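Local coordinates for protein polyphosphate kinase (Porphyromonas gingivalis, PDB 2O8R) that probably catalyses the reversible transfer of the terminal phosphate of ATP to a growing long-chain polyphosphate, with magnesium as cofactor, at residues I648-A656 with Y667-A678. The protein carries 3 engineered substitutions. Sequence-based numbering, arbitrary orientation.
Sequences IQLRDNIKA and YKHNSDEKPVRA
D652, which forms an Asx turn through OD2 just past the end of helix 636-651, joins that helix exit through OD1 to the loop that leads into helix 678-691. The two D652 carboxylate oxygens divide the work. OD1 accepts the first helical amide, A678 N (2.8 Å, N-H...O 167°), on its anti side, while OD2 gathers the backbone N of I654, K655 and A656. K655 N uses the syn lone pair of OD2, and the other two amides come from above the carboxylate plane. CG lies anti to the backbone N of D652 (chi1 -176°), which carries the carboxylate across to the second segment. Four amides thus hold it, and would probably favour its charged form.

N653 pairs with the same loop through backbone and side chain. Its N donates to V676 O (2.9 Å), its OD1 takes V676 N in the carbonyl plane, and ND2 reaches K674 O (3.1 Å), which lies near the amide plane. Because OD1 accepts while ND2 donates, the two ends of the amide are told apart. A weak bond from ND2 to E673 OE2 adds to this. At the start of the loop, after strand 665-667, H669 ND1 meets N653 O nearly straight (2.9 Å, 170°), with the acceptor in the ring plane, and K668 N binds A656 O (3.0 Å).

I654 CD1 lies beside P675 CB (3.6 Å), I654 CB packs on R677 CB, and A678 CB faces Q649 CA. A water bridges Q649 O and D652 O to K668 NZ, which also bonds T588, while K655 and R677 share D592 through salt bridges. Within the PLD-like C-terminal domain 2, the contact joins helix 636-651 to the loop between edge strand 665-667 and helix 678-691, with the Asx turn and Asx motif of D652 following the first helix and its OD1 holding the N-terminus of the second.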
loop_
_atom_site.group_PDB
_atom_site.type_symbol
_atom_site.label_atom_id
_atom_site.label_comp_id
_atom_site.label_asym_id
_atom_site.label_seq_id
_atom_site.Cartn_x
_atom_site.Cartn_y
_atom_site.Cartn_z
ATOM N N ILE A 648 -31.608 -16.774 -16.572
ATOM C CA ILE A 648 -30.826 -15.916 -17.466
ATOM C C ILE A 648 -29.436 -16.514 -17.721
ATOM O O ILE A 648 -28.996 -16.591 -18.865
ATOM C CB ILE A 648 -30.694 -14.494 -16.935
ATOM C CG1 ILE A 648 -32.085 -13.895 -16.726
ATOM C CG2 ILE A 648 -29.860 -13.661 -17.892
ATOM C CD1 ILE A 648 -32.106 -12.440 -16.362
ATOM N N GLN A 649 -28.757 -16.973 -16.671
ATOM C CA GLN A 649 -27.448 -17.566 -16.893
ATOM C C GLN A 649 -27.534 -18.800 -17.800
ATOM O O GLN A 649 -26.736 -18.938 -18.728
ATOM C CB GLN A 649 -26.701 -17.847 -15.580
ATOM C CG GLN A 649 -26.447 -16.599 -14.738
ATOM C CD GLN A 649 -25.260 -16.737 -13.794
ATOM O OE1 GLN A 649 -24.963 -17.825 -13.298
ATOM N NE2 GLN A 649 -24.575 -15.625 -13.540
ATOM N N LEU A 650 -28.521 -19.664 -17.571
ATOM C CA LEU A 650 -28.658 -20.901 -18.367
ATOM C C LEU A 650 -29.127 -20.646 -19.788
ATOM O O LEU A 650 -29.100 -21.554 -20.617
ATOM C CB LEU A 650 -29.610 -21.894 -17.704
ATOM C CG LEU A 650 -29.100 -22.598 -16.455
ATOM C CD1 LEU A 650 -30.242 -23.420 -15.912
ATOM C CD2 LEU A 650 -27.856 -23.462 -16.749
ATOM N N ARG A 651 -29.551 -19.410 -20.051
ATOM C CA ARG A 651 -30.032 -18.989 -21.359
ATOM C C ARG A 651 -28.909 -18.329 -22.166
ATOM O O ARG A 651 -29.033 -18.197 -23.394
ATOM C CB ARG A 651 -31.210 -18.022 -21.192
ATOM C CG ARG A 651 -32.188 -17.953 -22.363
ATOM C CD ARG A 651 -33.280 -16.896 -22.121
ATOM N NE ARG A 651 -33.811 -16.982 -20.760
ATOM C CZ ARG A 651 -34.392 -15.975 -20.114
ATOM N NH1 ARG A 651 -34.528 -14.794 -20.706
ATOM N NH2 ARG A 651 -34.831 -16.144 -18.875
ATOM N N ASP A 652 -27.826 -17.930 -21.474
ATOM C CA ASP A 652 -26.650 -17.291 -22.096
ATOM C C ASP A 652 -26.123 -18.056 -23.290
ATOM O O ASP A 652 -25.677 -19.198 -23.152
ATOM C CB ASP A 652 -25.500 -17.146 -21.095
ATOM C CG ASP A 652 -24.289 -16.381 -21.677
ATOM O OD1 ASP A 652 -23.972 -15.308 -21.148
ATOM O OD2 ASP A 652 -23.654 -16.829 -22.659
ATOM N N ASN A 653 -26.153 -17.417 -24.453
ATOM C CA ASN A 653 -25.529 -17.980 -25.659
ATOM C C ASN A 653 -24.305 -17.220 -26.173
ATOM O O ASN A 653 -23.903 -17.440 -27.316
ATOM C CB ASN A 653 -26.547 -18.076 -26.799
ATOM C CG ASN A 653 -27.380 -16.821 -26.951
ATOM O OD1 ASN A 653 -27.001 -15.745 -26.499
ATOM N ND2 ASN A 653 -28.529 -16.954 -27.588
ATOM N N ILE A 654 -23.726 -16.325 -25.365
ATOM C CA ILE A 654 -22.572 -15.543 -25.838
ATOM C C ILE A 654 -21.258 -15.881 -25.131
ATOM O O ILE A 654 -20.238 -16.034 -25.781
ATOM C CB ILE A 654 -22.859 -14.009 -25.901
ATOM C CG1 ILE A 654 -23.371 -13.646 -27.279
ATOM C CG2 ILE A 654 -21.602 -13.199 -25.749
ATOM C CD1 ILE A 654 -24.831 -13.719 -27.405
ATOM N N LYS A 655 -21.295 -16.025 -23.816
ATOM C CA LYS A 655 -20.091 -16.329 -23.044
ATOM C C LYS A 655 -20.088 -17.753 -22.519
ATOM O O LYS A 655 -19.025 -18.355 -22.374
ATOM C CB LYS A 655 -19.910 -15.337 -21.876
ATOM C CG LYS A 655 -19.541 -13.911 -22.333
ATOM C CD LYS A 655 -18.405 -13.950 -23.352
ATOM C CE LYS A 655 -18.103 -12.590 -23.936
ATOM N NZ LYS A 655 -17.165 -11.801 -23.085
ATOM N N ALA A 656 -21.281 -18.278 -22.237
ATOM C CA ALA A 656 -21.436 -19.588 -21.597
ATOM C C ALA A 656 -20.834 -20.693 -22.412
ATOM O O ALA A 656 -20.945 -20.713 -23.645
ATOM C CB ALA A 656 -22.904 -19.908 -21.328
ATOM N N TYR A 667 -18.581 -23.350 -26.578
ATOM C CA TYR A 667 -19.492 -22.197 -26.566
ATOM C C TYR A 667 -20.902 -22.608 -26.938
ATOM O O TYR A 667 -21.126 -23.269 -27.955
ATOM C CB TYR A 667 -19.061 -21.110 -27.563
ATOM C CG TYR A 667 -17.963 -20.175 -27.131
ATOM C CD1 TYR A 667 -18.193 -19.164 -26.193
ATOM C CD2 TYR A 667 -16.696 -20.272 -27.695
ATOM C CE1 TYR A 667 -17.169 -18.295 -25.809
ATOM C CE2 TYR A 667 -15.666 -19.410 -27.315
ATOM C CZ TYR A 667 -15.906 -18.427 -26.378
ATOM O OH TYR A 667 -14.871 -17.582 -26.025
ATOM N N LYS A 668 -21.855 -22.173 -26.132
ATOM C CA LYS A 668 -23.256 -22.453 -26.381
ATOM C C LYS A 668 -23.909 -21.474 -27.362
ATOM O O LYS A 668 -25.045 -21.052 -27.149
ATOM C CB LYS A 668 -23.983 -22.487 -25.046
ATOM C CG LYS A 668 -23.323 -23.491 -24.102
ATOM C CD LYS A 668 -23.793 -23.362 -22.668
ATOM C CE LYS A 668 -25.265 -23.650 -22.552
ATOM N NZ LYS A 668 -25.623 -23.816 -21.117
ATOM N N HIS A 669 -23.191 -21.133 -28.438
ATOM C CA HIS A 669 -23.662 -20.168 -29.439
ATOM C C HIS A 669 -24.836 -20.711 -30.220
ATOM O O HIS A 669 -24.869 -21.898 -30.524
ATOM C CB HIS A 669 -22.556 -19.842 -30.444
ATOM C CG HIS A 669 -21.398 -19.109 -29.854
ATOM N ND1 HIS A 669 -21.522 -18.286 -28.753
ATOM C CD2 HIS A 669 -20.099 -19.055 -30.225
ATOM C CE1 HIS A 669 -20.339 -17.779 -28.454
ATOM N NE2 HIS A 669 -19.459 -18.225 -29.333
ATOM N N ASN A 670 -25.776 -19.837 -30.575
ATOM C CA ASN A 670 -26.956 -20.253 -31.328
ATOM C C ASN A 670 -27.670 -19.108 -32.051
ATOM O O ASN A 670 -28.581 -18.491 -31.500
ATOM C CB ASN A 670 -27.924 -20.969 -30.388
ATOM C CG ASN A 670 -29.003 -21.739 -31.122
ATOM O OD1 ASN A 670 -29.683 -21.215 -32.008
ATOM N ND2 ASN A 670 -29.187 -22.990 -30.728
ATOM N N SER A 671 -27.278 -18.862 -33.299
ATOM C CA SER A 671 -27.818 -17.768 -34.115
ATOM C C SER A 671 -29.344 -17.734 -34.182
ATOM O O SER A 671 -29.937 -16.656 -34.256
ATOM C CB SER A 671 -27.271 -17.839 -35.542
ATOM O OG SER A 671 -25.861 -17.870 -35.551
ATOM N N ASP A 672 -29.976 -18.904 -34.166
ATOM C CA ASP A 672 -31.429 -18.966 -34.266
ATOM C C ASP A 672 -32.133 -18.167 -33.164
ATOM O O ASP A 672 -33.085 -17.446 -33.441
ATOM C CB ASP A 672 -31.924 -20.414 -34.295
ATOM C CG ASP A 672 -31.654 -21.107 -35.626
ATOM O OD1 ASP A 672 -31.287 -20.419 -36.608
ATOM O OD2 ASP A 672 -31.816 -22.348 -35.686
ATOM N N GLU A 673 -31.650 -18.274 -31.928
ATOM C CA GLU A 673 -32.243 -17.521 -30.820
ATOM C C GLU A 673 -31.637 -16.124 -30.725
ATOM O O GLU A 673 -30.580 -15.861 -31.292
ATOM C CB GLU A 673 -32.125 -18.285 -29.494
ATOM C CG GLU A 673 -30.710 -18.706 -29.142
ATOM C CD GLU A 673 -30.644 -20.011 -28.359
ATOM O OE1 GLU A 673 -31.318 -20.984 -28.767
ATOM O OE2 GLU A 673 -29.896 -20.072 -27.354
ATOM N N LYS A 674 -32.328 -15.221 -30.035
ATOM C CA LYS A 674 -31.811 -13.878 -29.861
ATOM C C LYS A 674 -30.648 -13.972 -28.893
ATOM O O LYS A 674 -30.694 -14.755 -27.942
ATOM C CB LYS A 674 -32.888 -12.887 -29.378
ATOM C CG LYS A 674 -33.371 -13.084 -27.952
ATOM C CD LYS A 674 -34.044 -11.836 -27.386
ATOM C CE LYS A 674 -33.110 -11.062 -26.471
ATOM N NZ LYS A 674 -33.808 -9.900 -25.861
ATOM N N PRO A 675 -29.575 -13.225 -29.178
ATOM C CA PRO A 675 -28.371 -13.145 -28.359
ATOM C C PRO A 675 -28.643 -12.705 -26.928
ATOM O O PRO A 675 -29.380 -11.742 -26.678
ATOM C CB PRO A 675 -27.526 -12.094 -29.082
ATOM C CG PRO A 675 -28.466 -11.387 -29.977
ATOM C CD PRO A 675 -29.451 -12.405 -30.392
ATOM N N VAL A 676 -28.065 -13.443 -25.997
ATOM C CA VAL A 676 -28.188 -13.120 -24.592
ATOM C C VAL A 676 -26.867 -13.421 -23.911
ATOM O O VAL A 676 -26.368 -14.554 -23.952
ATOM C CB VAL A 676 -29.383 -13.856 -23.903
ATOM C CG1 VAL A 676 -29.579 -15.214 -24.467
ATOM C CG2 VAL A 676 -29.200 -13.933 -22.387
ATOM N N ARG A 677 -26.276 -12.377 -23.340
ATOM C CA ARG A 677 -25.142 -12.559 -22.464
ATOM C C ARG A 677 -25.551 -12.175 -21.040
ATOM O O ARG A 677 -26.062 -11.071 -20.765
ATOM C CB ARG A 677 -23.882 -11.868 -22.997
ATOM C CG ARG A 677 -23.325 -10.776 -22.178
ATOM C CD ARG A 677 -21.885 -10.493 -22.563
ATOM N NE ARG A 677 -21.250 -9.651 -21.552
ATOM C CZ ARG A 677 -21.421 -8.338 -21.460
ATOM N NH1 ARG A 677 -22.198 -7.707 -22.328
ATOM N NH2 ARG A 677 -20.814 -7.653 -20.499
ATOM N N ALA A 678 -25.364 -13.146 -20.152
ATOM C CA ALA A 678 -25.980 -13.129 -18.843
ATOM C C ALA A 678 -25.638 -11.888 -18.023
ATOM O O ALA A 678 -26.495 -11.368 -17.310
ATOM C CB ALA A 678 -25.643 -14.412 -18.082
HETATM O O HOH W 1 -25.962 -20.750 -20.962
#